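Local coordinates for enoyl-CoA hydratase (Mycobacterium tuberculosis, PDB 5KJP), which probably catalyses the reversible addition of water across the double bond of trans-2-enoyl-CoA thioesters in fatty acid metabolism, as a member of the crotonase superfamily, at residues E16-Q21 and T29-K34; V62-G67 and P104-V109; I127-D132 and G182-L187. All blocks are in the same frame, centred on the assembly; numbering follows the deposited sequence.

Interaction 1: residues E16-Q21 and T29-K34; sequences EVLVEQ and TINRPK
Leu18 lies across the amide of Asn31, with CD1 3.7 Å from Asn31 CG and the branch carbon CG about as close to ND2. Asn31 reaches this place because its CG stands anti to the backbone N (chi1 -173°); the amide nitrogen is then held by Glu14 OE1 and Pro15 O, polar partners ahead of residues 16-21. On the other flank Glu16 and Arg32 meet at a slant, their carboxylate and guanidinium planes 50° apart. Glu16 OE1 is 3.3 Å from Arg32 NE but well out of the guanidinium plane, so the salt bridge rests on charge alone; OE1 also takes a hydrogen bond from Asn40, and the bend at chi3 of Arg32 (71°) turns its NH1 to Asp77 and Ala38 O. Both pairs belong to the N-terminal beta hairpin of the crotonase fold, strands 17-22 and 25-30. Leu18 and Thr29 form an antiparallel hydrogen-bonded pair, Leu18 N to Thr29 O and Thr29 N to Leu18 O both 2.7 Å and nearly straight. Where the strand ends, Asn31 N donates a hydrogen bond to Glu16 O at 2.7 Å, from above the carbonyl plane. Val17 and Ile30, a non-hydrogen-bonded pair, turn to the opposite face, where Val17 packs on Val43 of helix 41-56.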
ATOM      1  N   GLU A  16      24.361   3.460 -27.709  1.00 23.27           N
ATOM      2  CA  GLU A  16      23.127   2.715 -27.492  1.00 20.56           C
ATOM      3  C   GLU A  16      22.328   3.291 -26.325  1.00 20.69           C
ATOM      4  O   GLU A  16      21.174   2.920 -26.105  1.00 22.09           O
ATOM      5  CB  GLU A  16      23.443   1.236 -27.277  1.00 25.52           C
ATOM      6  CG  GLU A  16      24.135   0.632 -28.491  1.00 34.31           C
ATOM      7  CD  GLU A  16      24.621  -0.784 -28.269  1.00 47.01           C
ATOM      8  OE1 GLU A  16      23.834  -1.612 -27.768  1.00 42.43           O
ATOM      9  OE2 GLU A  16      25.789  -1.068 -28.615  1.00 41.93           O
ATOM     10  N   VAL A  17      22.956   4.200 -25.582  1.00 19.56           N
ATOM     11  CA  VAL A  17      22.246   5.057 -24.639  1.00 19.42           C
ATOM     12  C   VAL A  17      22.607   6.507 -24.941  1.00 23.44           C
ATOM     13  O   VAL A  17      23.781   6.883 -24.916  1.00 25.19           O
ATOM     14  CB  VAL A  17      22.582   4.734 -23.166  1.00 20.65           C
ATOM     15  CG1 VAL A  17      21.900   5.734 -22.236  1.00 20.00           C
ATOM     16  CG2 VAL A  17      22.150   3.314 -22.820  1.00 18.24           C
ATOM     17  N   LEU A  18      21.601   7.315 -25.253  1.00 20.28           N
ATOM     18  CA  LEU A  18      21.836   8.721 -25.547  1.00 24.48           C
ATOM     19  C   LEU A  18      21.536   9.556 -24.316  1.00 26.39           C
ATOM     20  O   LEU A  18      20.624   9.238 -23.547  1.00 21.95           O
ATOM     21  CB  LEU A  18      20.979   9.181 -26.724  1.00 24.54           C
ATOM     22  CG  LEU A  18      21.180   8.405 -28.020  1.00 26.67           C
ATOM     23  CD1 LEU A  18      20.069   8.745 -28.996  1.00 36.46           C
ATOM     24  CD2 LEU A  18      22.545   8.727 -28.610  1.00 27.38           C
ATOM     25  N   VAL A  19      22.308  10.621 -24.133  1.00 19.65           N
ATOM     26  CA  VAL A  19      22.136  11.496 -22.984  1.00 18.63           C
ATOM     27  C   VAL A  19      22.146  12.953 -23.429  1.00 24.04           C
ATOM     28  O   VAL A  19      23.048  13.383 -24.150  1.00 25.62           O
ATOM     29  CB  VAL A  19      23.237  11.255 -21.928  1.00 29.27           C
ATOM     30  CG1 VAL A  19      23.146  12.266 -20.836  1.00 29.83           C
ATOM     31  CG2 VAL A  19      23.114   9.854 -21.337  1.00 26.73           C
ATOM     32  N   GLU A  20      21.134  13.703 -23.007  1.00 20.26           N
ATOM     33  CA  GLU A  20      21.051  15.125 -23.306  1.00 24.42           C
ATOM     34  C   GLU A  20      20.707  15.917 -22.059  1.00 23.24           C
ATOM     35  O   GLU A  20      19.769  15.578 -21.340  1.00 21.94           O
ATOM     36  CB  GLU A  20      20.006  15.397 -24.386  1.00 31.16           C
ATOM     37  CG  GLU A  20      19.897  16.867 -24.760  1.00 40.50           C
ATOM     38  CD  GLU A  20      18.625  17.191 -25.522  1.00 51.25           C
ATOM     39  OE1 GLU A  20      17.964  16.249 -26.013  1.00 43.02           O
ATOM     40  OE2 GLU A  20      18.291  18.392 -25.631  1.00 51.67           O
ATOM     41  N   GLN A  21      21.466  16.975 -21.800  1.00 21.63           N
ATOM     42  CA  GLN A  21      21.142  17.877 -20.701  1.00 22.63           C
ATOM     43  C   GLN A  21      20.303  19.051 -21.195  1.00 25.44           C
ATOM     44  O   GLN A  21      20.688  19.750 -22.136  1.00 26.04           O
ATOM     45  CB  GLN A  21      22.414  18.395 -20.030  1.00 23.29           C
ATOM     46  CG  GLN A  21      22.159  19.490 -19.004  1.00 29.48           C
ATOM     47  CD  GLN A  21      23.373  19.781 -18.143  1.00 36.60           C
ATOM     48  OE1 GLN A  21      24.461  19.256 -18.386  1.00 37.62           O
ATOM     49  NE2 GLN A  21      23.193  20.624 -17.129  1.00 30.37           N
ATOM     50  N   THR A  29      18.085   8.343 -23.047  1.00 16.08           N
ATOM     51  CA  THR A  29      17.302   7.608 -24.031  1.00 15.80           C
ATOM     52  C   THR A  29      17.974   6.305 -24.431  1.00 19.05           C
ATOM     53  O   THR A  29      19.078   6.313 -24.986  1.00 21.34           O
ATOM     54  CB  THR A  29      17.073   8.462 -25.291  1.00 22.04           C
ATOM     55  OG1 THR A  29      16.431   9.687 -24.916  1.00 22.88           O
ATOM     56  CG2 THR A  29      16.204   7.719 -26.297  1.00 20.10           C
ATOM     57  N   ILE A  30      17.318   5.181 -24.148  1.00 14.83           N
ATOM     58  CA  ILE A  30      17.812   3.911 -24.654  1.00 16.26           C
ATOM     59  C   ILE A  30      17.639   3.916 -26.167  1.00 16.94           C
ATOM     60  O   ILE A  30      16.555   4.215 -26.683  1.00 19.43           O
ATOM     61  CB  ILE A  30      17.096   2.699 -24.026  1.00 16.96           C
ATOM     62  CG1 ILE A  30      17.213   2.747 -22.498  1.00 17.17           C
ATOM     63  CG2 ILE A  30      17.690   1.403 -24.572  1.00 16.88           C
ATOM     64  CD1 ILE A  30      16.266   1.776 -21.777  1.00 22.20           C
ATOM     65  N   ASN A  31      18.721   3.602 -26.869  1.00 17.12           N
ATOM     66  CA  ASN A  31      18.792   3.801 -28.309  1.00 21.08           C
ATOM     67  C   ASN A  31      19.114   2.497 -29.040  1.00 20.30           C
ATOM     68  O   ASN A  31      20.138   2.382 -29.712  1.00 19.94           O
ATOM     69  CB  ASN A  31      19.837   4.880 -28.634  1.00 20.78           C
ATOM     70  CG  ASN A  31      19.855   5.269 -30.107  1.00 27.74           C
ATOM     71  OD1 ASN A  31      18.825   5.255 -30.783  1.00 27.76           O
ATOM     72  ND2 ASN A  31      21.036   5.608 -30.613  1.00 24.98           N
ATOM     73  N   ARG A  32      18.234   1.514 -28.875  1.00 20.44           N
ATOM     74  CA  ARG A  32      18.285   0.267 -29.632  1.00 21.98           C
ATOM     75  C   ARG A  32      16.898  -0.082 -30.174  1.00 24.69           C
ATOM     76  O   ARG A  32      16.379  -1.167 -29.888  1.00 25.90           O
ATOM     77  CB  ARG A  32      18.783  -0.889 -28.760  1.00 18.36           C
ATOM     78  CG  ARG A  32      20.178  -0.710 -28.179  1.00 22.68           C
ATOM     79  CD  ARG A  32      20.627  -2.001 -27.496  1.00 22.89           C
ATOM     80  NE  ARG A  32      20.918  -3.070 -28.451  1.00 23.01           N
ATOM     81  CZ  ARG A  32      20.651  -4.358 -28.241  1.00 26.51           C
ATOM     82  NH1 ARG A  32      20.070  -4.744 -27.110  1.00 20.43           N
ATOM     83  NH2 ARG A  32      20.961  -5.262 -29.169  1.00 23.60           N
ATOM     84  N   PRO A  33      16.293   0.826 -30.959  1.00 34.85           N
ATOM     85  CA  PRO A  33      14.896   0.628 -31.369  1.00 32.93           C
ATOM     86  C   PRO A  33      14.679  -0.665 -32.158  1.00 36.53           C
ATOM     87  O   PRO A  33      13.624  -1.287 -32.026  1.00 39.44           O
ATOM     88  CB  PRO A  33      14.606   1.856 -32.237  1.00 44.16           C
ATOM     89  CG  PRO A  33      15.947   2.312 -32.720  1.00 50.76           C
ATOM     90  CD  PRO A  33      16.899   2.006 -31.605  1.00 44.31           C
ATOM     91  N   LYS A  34      15.672  -1.073 -32.943  1.00 33.89           N
ATOM     92  CA  LYS A  34      15.580  -2.320 -33.695  1.00 38.11           C
ATOM     93  C   LYS A  34      15.535  -3.540 -32.776  1.00 42.13           C
ATOM     94  O   LYS A  34      15.026  -4.595 -33.155  1.00 45.91           O
ATOM     95  CB  LYS A  34      16.750  -2.440 -34.673  1.00 35.65           C
ATOM     96  CG  LYS A  34      16.736  -1.382 -35.759  1.00 45.76           C
ATOM     97  CD  LYS A  34      17.882  -1.559 -36.742  1.00 52.33           C
ATOM     98  CE  LYS A  34      17.580  -0.850 -38.054  1.00 55.24           C
ATOM     99  NZ  LYS A  34      18.750  -0.100 -38.584  1.00 60.70           N
TER
HETATM  100  O   HOH W   1      18.445  11.607 -24.546  1.00 22.27           O

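Interaction 2: residues V62-G67 and P104-V109; sequences VAILTG and PLIAAV
Ile64 and Ala108 meet in the apolar middle of this strand pair, Ile64 CG2 resting 3.9 Å from Ala108 CB, while Ile64 CG1 is directed instead to CB of Ile106. On the same face, Ile106 sends CD1 obliquely across to Val62 CG1 at 3.9 Å. The other face carries Ala63, Leu65 and Leu105: with its CG anti to the backbone N (chi1 175°), Leu105 folds CD1 back over the neighbouring strand, 3.8 Å from Ala63 CB and 4.1 Å from Leu65 CB. Between the faces the parallel backbones exchange four nearly straight bonds, from Ala63 N to Pro104 O at one end to Ala108 N and Leu65 O, 2.7 Å apart, at the other. At the polar edge Thr66 OG1, placed opposite its own backbone N about the CA-CB bond (chi1 -161°), donates to Ala108 O at 2.7 Å. Ala108 O is gripped a second time by a water, which in turn accepts from Gly67 N. The pair belongs to the central sheet of the crotonase fold: strand 25-30 flanks 62-67, strand 126-130 flanks 105-109, and helix 193-205 covers Val62 and Ile64 through Ala201 and Ile198, while Phe96 packs on Leu65 and Leu105.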
ATOM      1  N   VAL A  62      17.310  16.508 -11.842  1.00 15.29           N
ATOM      2  CA  VAL A  62      16.372  15.422 -12.119  1.00 13.52           C
ATOM      3  C   VAL A  62      16.771  14.728 -13.418  1.00 15.28           C
ATOM      4  O   VAL A  62      17.302  15.369 -14.328  1.00 16.76           O
ATOM      5  CB  VAL A  62      14.906  15.948 -12.234  1.00 16.40           C
ATOM      6  CG1 VAL A  62      13.943  14.838 -12.667  1.00 15.74           C
ATOM      7  CG2 VAL A  62      14.437  16.564 -10.917  1.00 18.66           C
ATOM      8  N   ALA A  63      16.528  13.423 -13.508  1.00 12.47           N
ATOM      9  CA  ALA A  63      16.709  12.714 -14.769  1.00 15.88           C
ATOM     10  C   ALA A  63      15.396  12.119 -15.274  1.00 15.28           C
ATOM     11  O   ALA A  63      14.492  11.811 -14.491  1.00 14.99           O
ATOM     12  CB  ALA A  63      17.745  11.624 -14.624  1.00 14.69           C
ATOM     13  N   ILE A  64      15.304  11.973 -16.590  1.00 11.65           N
ATOM     14  CA  ILE A  64      14.207  11.258 -17.221  1.00 11.32           C
ATOM     15  C   ILE A  64      14.772  10.114 -18.044  1.00 14.24           C
ATOM     16  O   ILE A  64      15.701  10.308 -18.840  1.00 15.14           O
ATOM     17  CB  ILE A  64      13.364  12.170 -18.133  1.00 11.66           C
ATOM     18  CG1 ILE A  64      12.791  13.351 -17.341  1.00 11.55           C
ATOM     19  CG2 ILE A  64      12.260  11.366 -18.822  1.00 14.91           C
ATOM     20  CD1 ILE A  64      12.152  14.411 -18.228  1.00 13.19           C
ATOM     21  N   LEU A  65      14.231   8.921 -17.835  1.00 13.25           N
ATOM     22  CA  LEU A  65      14.625   7.756 -18.619  1.00 14.56           C
ATOM     23  C   LEU A  65      13.523   7.390 -19.603  1.00 14.55           C
ATOM     24  O   LEU A  65      12.360   7.248 -19.223  1.00 15.06           O
ATOM     25  CB  LEU A  65      14.935   6.567 -17.712  1.00 11.64           C
ATOM     26  CG  LEU A  65      15.147   5.226 -18.432  1.00 13.76           C
ATOM     27  CD1 LEU A  65      16.395   5.274 -19.329  1.00 15.04           C
ATOM     28  CD2 LEU A  65      15.240   4.089 -17.425  1.00 13.93           C
ATOM     29  N   THR A  66      13.889   7.226 -20.867  1.00 14.74           N
ATOM     30  CA  THR A  66      12.907   6.883 -21.879  1.00 15.42           C
ATOM     31  C   THR A  66      13.531   5.954 -22.922  1.00 19.22           C
ATOM     32  O   THR A  66      14.750   5.813 -22.985  1.00 16.59           O
ATOM     33  CB  THR A  66      12.332   8.165 -22.543  1.00 16.83           C
ATOM     34  OG1 THR A  66      11.091   7.864 -23.194  1.00 16.37           O
ATOM     35  CG2 THR A  66      13.321   8.780 -23.537  1.00 19.65           C
ATOM     36  N   GLY A  67      12.696   5.284 -23.710  1.00 15.70           N
ATOM     37  CA  GLY A  67      13.193   4.439 -24.781  1.00 16.50           C
ATOM     38  C   GLY A  67      12.940   5.103 -26.116  1.00 19.55           C
ATOM     39  O   GLY A  67      11.824   5.541 -26.393  1.00 26.00           O
ATOM     40  N   PRO A 104      16.057  12.560  -8.110  1.00 14.45           N
ATOM     41  CA  PRO A 104      14.830  11.970  -8.665  1.00 15.74           C
ATOM     42  C   PRO A 104      14.981  11.499 -10.113  1.00 12.68           C
ATOM     43  O   PRO A 104      15.664  12.119 -10.936  1.00 12.05           O
ATOM     44  CB  PRO A 104      13.808  13.115  -8.571  1.00 13.52           C
ATOM     45  CG  PRO A 104      14.348  14.028  -7.525  1.00 17.12           C
ATOM     46  CD  PRO A 104      15.842  13.947  -7.657  1.00 15.00           C
ATOM     47  N   LEU A 105      14.343  10.371 -10.395  1.00 11.22           N
ATOM     48  CA  LEU A 105      14.331   9.786 -11.720  1.00 10.92           C
ATOM     49  C   LEU A 105      12.897   9.526 -12.151  1.00 13.29           C
ATOM     50  O   LEU A 105      12.124   8.883 -11.435  1.00 12.35           O
ATOM     51  CB  LEU A 105      15.136   8.485 -11.739  1.00 11.58           C
ATOM     52  CG  LEU A 105      15.108   7.685 -13.039  1.00 10.94           C
ATOM     53  CD1 LEU A 105      15.739   8.467 -14.200  1.00 13.61           C
ATOM     54  CD2 LEU A 105      15.803   6.345 -12.824  1.00 12.40           C
ATOM     55  N   ILE A 106      12.555  10.026 -13.328  1.00 10.16           N
ATOM     56  CA  ILE A 106      11.243   9.806 -13.920  1.00 12.00           C
ATOM     57  C   ILE A 106      11.378   8.884 -15.126  1.00 15.56           C
ATOM     58  O   ILE A 106      12.226   9.120 -15.986  1.00 14.05           O
ATOM     59  CB  ILE A 106      10.604  11.136 -14.378  1.00 10.12           C
ATOM     60  CG1 ILE A 106      10.470  12.106 -13.202  1.00 11.16           C
ATOM     61  CG2 ILE A 106       9.251  10.885 -15.053  1.00 10.54           C
ATOM     62  CD1 ILE A 106      10.389  13.569 -13.629  1.00 16.13           C
ATOM     63  N   ALA A 107      10.557   7.838 -15.193  1.00 10.74           N
ATOM     64  CA  ALA A 107      10.510   7.020 -16.403  1.00 12.79           C
ATOM     65  C   ALA A 107       9.397   7.512 -17.328  1.00 12.00           C
ATOM     66  O   ALA A 107       8.247   7.644 -16.905  1.00 14.39           O
ATOM     67  CB  ALA A 107      10.310   5.543 -16.048  1.00 13.48           C
ATOM     68  N   ALA A 108       9.748   7.805 -18.581  1.00 11.63           N
ATOM     69  CA  ALA A 108       8.766   8.217 -19.582  1.00 14.83           C
ATOM     70  C   ALA A 108       8.493   7.067 -20.538  1.00 15.80           C
ATOM     71  O   ALA A 108       9.307   6.765 -21.420  1.00 12.99           O
ATOM     72  CB  ALA A 108       9.251   9.450 -20.348  1.00 13.58           C
ATOM     73  N   VAL A 109       7.337   6.435 -20.364  1.00 13.45           N
ATOM     74  CA  VAL A 109       7.053   5.157 -21.011  1.00 15.87           C
ATOM     75  C   VAL A 109       6.120   5.295 -22.212  1.00 14.67           C
ATOM     76  O   VAL A 109       5.024   5.845 -22.098  1.00 13.28           O
ATOM     77  CB  VAL A 109       6.433   4.161 -20.007  1.00 15.33           C
ATOM     78  CG1 VAL A 109       6.053   2.843 -20.704  1.00 12.23           C
ATOM     79  CG2 VAL A 109       7.400   3.913 -18.843  1.00 16.35           C
TER
HETATM   80  O   HOH W   2       9.625   5.241 -23.793  1.00 15.88           O

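Interaction 3: residues I127-D132 and G182-L187; sequences IVAARD and GLVNVL
Ile127 runs over the turn at Leu183 and Val184. Its CB lies 3.7 Å from Leu183 O; CG2, anti to the backbone N, meets Val184 CG2 with the two side chains at about a right angle. CG1 stands beside the nitrogen instead (chi1 -60°) and passes close to the same carbonyl oxygen, and CD1 at the tip touches both Leu183 O and, at 3.7 Å, Leu183 CD1. Val184 CG2 also touches Ala129 CB, so one methyl bridges two residues of the strand. Asn185 holds the backbone of Ile127 at both ends: Ile127 N gives a 2.8 Å bond to Asn185 OD1, while Asn185 N reaches Ile127 O in the carbonyl plane, though bent to 136° at the hydrogen. Val186 N adds a weak bond to that oxygen. The ND2 of Asn185 goes to Glu165 and Ala161 O of the second subunit, so this one amide ties the sheet edge to the subunit interface. Further along, Ala129 N meets Val186 O at 2.9 Å, and Val128 and Val186 lie side by side, pointing the same way, with Val128 packed on Ala196, Ala197 and Leu200 of helix 193-205. Arg131 stretches out and lays one guanidinium face over Leu187 CB, which sits 4.0 Å above the plane, over its centre; a salt bridge to Glu176 holds its NH1. Gly182, with positive phi, closes helix 175-180 in a Schellman motif, after which the chain rises into the short parallel strand 186-188, the edge of the crotonase-type sheet in this subunit.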
ATOM      1  N   ILE A 127       6.563   7.602 -12.708  1.00 11.69           N
ATOM      2  CA  ILE A 127       6.328   7.094 -14.049  1.00  9.54           C
ATOM      3  C   ILE A 127       5.297   7.935 -14.791  1.00 12.05           C
ATOM      4  O   ILE A 127       4.180   8.157 -14.312  1.00 13.53           O
ATOM      5  CB  ILE A 127       5.859   5.620 -14.021  1.00 12.69           C
ATOM      6  CG1 ILE A 127       6.923   4.728 -13.366  1.00 11.68           C
ATOM      7  CG2 ILE A 127       5.535   5.138 -15.444  1.00 15.69           C
ATOM      8  CD1 ILE A 127       6.474   3.276 -13.138  1.00 10.79           C
ATOM      9  N   VAL A 128       5.698   8.417 -15.960  1.00 11.88           N
ATOM     10  CA  VAL A 128       4.781   9.019 -16.913  1.00 11.77           C
ATOM     11  C   VAL A 128       4.613   8.029 -18.051  1.00 14.03           C
ATOM     12  O   VAL A 128       5.603   7.566 -18.622  1.00 15.45           O
ATOM     13  CB  VAL A 128       5.316  10.360 -17.446  1.00 12.87           C
ATOM     14  CG1 VAL A 128       4.369  10.933 -18.503  1.00 13.36           C
ATOM     15  CG2 VAL A 128       5.514  11.339 -16.287  1.00 14.90           C
ATOM     16  N   ALA A 129       3.376   7.672 -18.372  1.00 13.32           N
ATOM     17  CA  ALA A 129       3.168   6.658 -19.399  1.00 17.26           C
ATOM     18  C   ALA A 129       2.108   7.066 -20.415  1.00 12.33           C
ATOM     19  O   ALA A 129       1.076   7.648 -20.061  1.00 14.18           O
ATOM     20  CB  ALA A 129       2.792   5.322 -18.750  1.00 13.50           C
ATOM     21  N   ALA A 130       2.374   6.760 -21.679  1.00 13.72           N
ATOM     22  CA  ALA A 130       1.387   6.959 -22.733  1.00 18.85           C
ATOM     23  C   ALA A 130       0.157   6.103 -22.458  1.00 14.42           C
ATOM     24  O   ALA A 130       0.266   5.016 -21.901  1.00 15.32           O
ATOM     25  CB  ALA A 130       1.981   6.621 -24.097  1.00 17.11           C
ATOM     26  N   ARG A 131      -1.013   6.594 -22.854  1.00 17.91           N
ATOM     27  CA  ARG A 131      -2.265   5.890 -22.595  1.00 18.37           C
ATOM     28  C   ARG A 131      -2.325   4.535 -23.294  1.00 20.50           C
ATOM     29  O   ARG A 131      -3.116   3.673 -22.917  1.00 24.91           O
ATOM     30  CB  ARG A 131      -3.456   6.755 -23.024  1.00 24.84           C
ATOM     31  CG  ARG A 131      -3.667   7.965 -22.133  1.00 29.22           C
ATOM     32  CD  ARG A 131      -4.907   8.764 -22.520  1.00 39.64           C
ATOM     33  NE  ARG A 131      -5.111   9.873 -21.592  1.00 46.30           N
ATOM     34  CZ  ARG A 131      -5.790   9.775 -20.454  1.00 44.43           C
ATOM     35  NH1 ARG A 131      -6.346   8.619 -20.110  1.00 38.69           N
ATOM     36  NH2 ARG A 131      -5.921  10.835 -19.664  1.00 48.74           N
ATOM     37  N   ASP A 132      -1.494   4.342 -24.317  1.00 18.67           N
ATOM     38  CA  ASP A 132      -1.499   3.076 -25.044  1.00 19.93           C
ATOM     39  C   ASP A 132      -0.275   2.224 -24.722  1.00 20.87           C
ATOM     40  O   ASP A 132       0.024   1.265 -25.433  1.00 22.76           O
ATOM     41  CB  ASP A 132      -1.587   3.325 -26.554  1.00 20.13           C
ATOM     42  CG  ASP A 132      -0.412   4.123 -27.085  1.00 24.36           C
ATOM     43  OD1 ASP A 132       0.312   4.739 -26.274  1.00 21.70           O
ATOM     44  OD2 ASP A 132      -0.222   4.143 -28.318  1.00 27.20           O
ATOM     45  N   GLY A 182      -2.119   3.368  -9.259  1.00 14.77           N
ATOM     46  CA  GLY A 182      -1.129   4.240  -8.644  1.00 18.79           C
ATOM     47  C   GLY A 182       0.315   4.030  -9.072  1.00 15.05           C
ATOM     48  O   GLY A 182       1.213   4.688  -8.549  1.00 16.32           O
ATOM     49  N   LEU A 183       0.545   3.121 -10.017  1.00 14.02           N
ATOM     50  CA  LEU A 183       1.884   2.882 -10.546  1.00 11.18           C
ATOM     51  C   LEU A 183       2.317   4.017 -11.475  1.00 14.23           C
ATOM     52  O   LEU A 183       3.476   4.444 -11.470  1.00 13.35           O
ATOM     53  CB  LEU A 183       1.938   1.552 -11.293  1.00 12.58           C
ATOM     54  CG  LEU A 183       3.246   1.229 -12.019  1.00 14.54           C
ATOM     55  CD1 LEU A 183       4.389   1.046 -11.017  1.00 15.38           C
ATOM     56  CD2 LEU A 183       3.087   0.007 -12.922  1.00 17.55           C
ATOM     57  N   VAL A 184       1.372   4.493 -12.277  1.00 14.00           N
ATOM     58  CA  VAL A 184       1.636   5.570 -13.221  1.00 13.88           C
ATOM     59  C   VAL A 184       1.150   6.893 -12.633  1.00 13.23           C
ATOM     60  O   VAL A 184      -0.019   7.035 -12.276  1.00 14.02           O
ATOM     61  CB  VAL A 184       0.949   5.311 -14.584  1.00 16.31           C
ATOM     62  CG1 VAL A 184       0.960   6.568 -15.438  1.00 15.58           C
ATOM     63  CG2 VAL A 184       1.624   4.137 -15.320  1.00 12.99           C
ATOM     64  N   ASN A 185       2.059   7.855 -12.522  1.00 11.42           N
ATOM     65  CA  ASN A 185       1.730   9.179 -12.006  1.00 13.48           C
ATOM     66  C   ASN A 185       0.915  10.015 -12.985  1.00 16.83           C
ATOM     67  O   ASN A 185      -0.069  10.658 -12.613  1.00 16.08           O
ATOM     68  CB  ASN A 185       3.015   9.927 -11.653  1.00 16.87           C
ATOM     69  CG  ASN A 185       3.783   9.253 -10.545  1.00 18.29           C
ATOM     70  OD1 ASN A 185       4.605   8.362 -10.785  1.00 14.46           O
ATOM     71  ND2 ASN A 185       3.507   9.663  -9.314  1.00 13.50           N
ATOM     72  N   VAL A 186       1.348  10.007 -14.240  1.00 14.43           N
ATOM     73  CA  VAL A 186       0.761  10.843 -15.272  1.00 15.39           C
ATOM     74  C   VAL A 186       0.486  10.021 -16.523  1.00 14.75           C
ATOM     75  O   VAL A 186       1.387   9.362 -17.048  1.00 15.29           O
ATOM     76  CB  VAL A 186       1.702  12.028 -15.631  1.00 22.40           C
ATOM     77  CG1 VAL A 186       1.148  12.830 -16.819  1.00 21.58           C
ATOM     78  CG2 VAL A 186       1.934  12.925 -14.409  1.00 26.63           C
ATOM     79  N   LEU A 187      -0.760  10.039 -16.983  1.00 15.75           N
ATOM     80  CA  LEU A 187      -1.107   9.447 -18.269  1.00 15.34           C
ATOM     81  C   LEU A 187      -0.960  10.497 -19.352  1.00 23.25           C
ATOM     82  O   LEU A 187      -1.499  11.597 -19.229  1.00 24.03           O
ATOM     83  CB  LEU A 187      -2.533   8.908 -18.265  1.00 19.96           C
ATOM     84  CG  LEU A 187      -2.787   7.553 -17.622  1.00 18.75           C
ATOM     85  CD1 LEU A 187      -4.294   7.327 -17.541  1.00 26.08           C
ATOM     86  CD2 LEU A 187      -2.098   6.450 -18.429  1.00 16.24           C
TER

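In the fold
All three contacts belong to one six-stranded sheet and follow each other across it. Interaction 1 is a surface hairpin at one edge, interaction 2 a fully buried parallel pair near the chain's centre, and interaction 3 a largely buried join at the other edge, with its centre about 21 Å from that of interaction 1. Interaction 2 touches both: Ile30 pairs with Thr66 through the backbone, and Ala107 and Val109 with Val128. Charged and amide groups mark the outer contacts, whereas the central one has four backbone hydrogen bonds, aliphatic packing and, as its side-chain hydrogen bond, a threonine hydroxyl. Interaction 3 alone has polar bonds to another subunit; the second subunit reaches interaction 2 just by packing at Pro104.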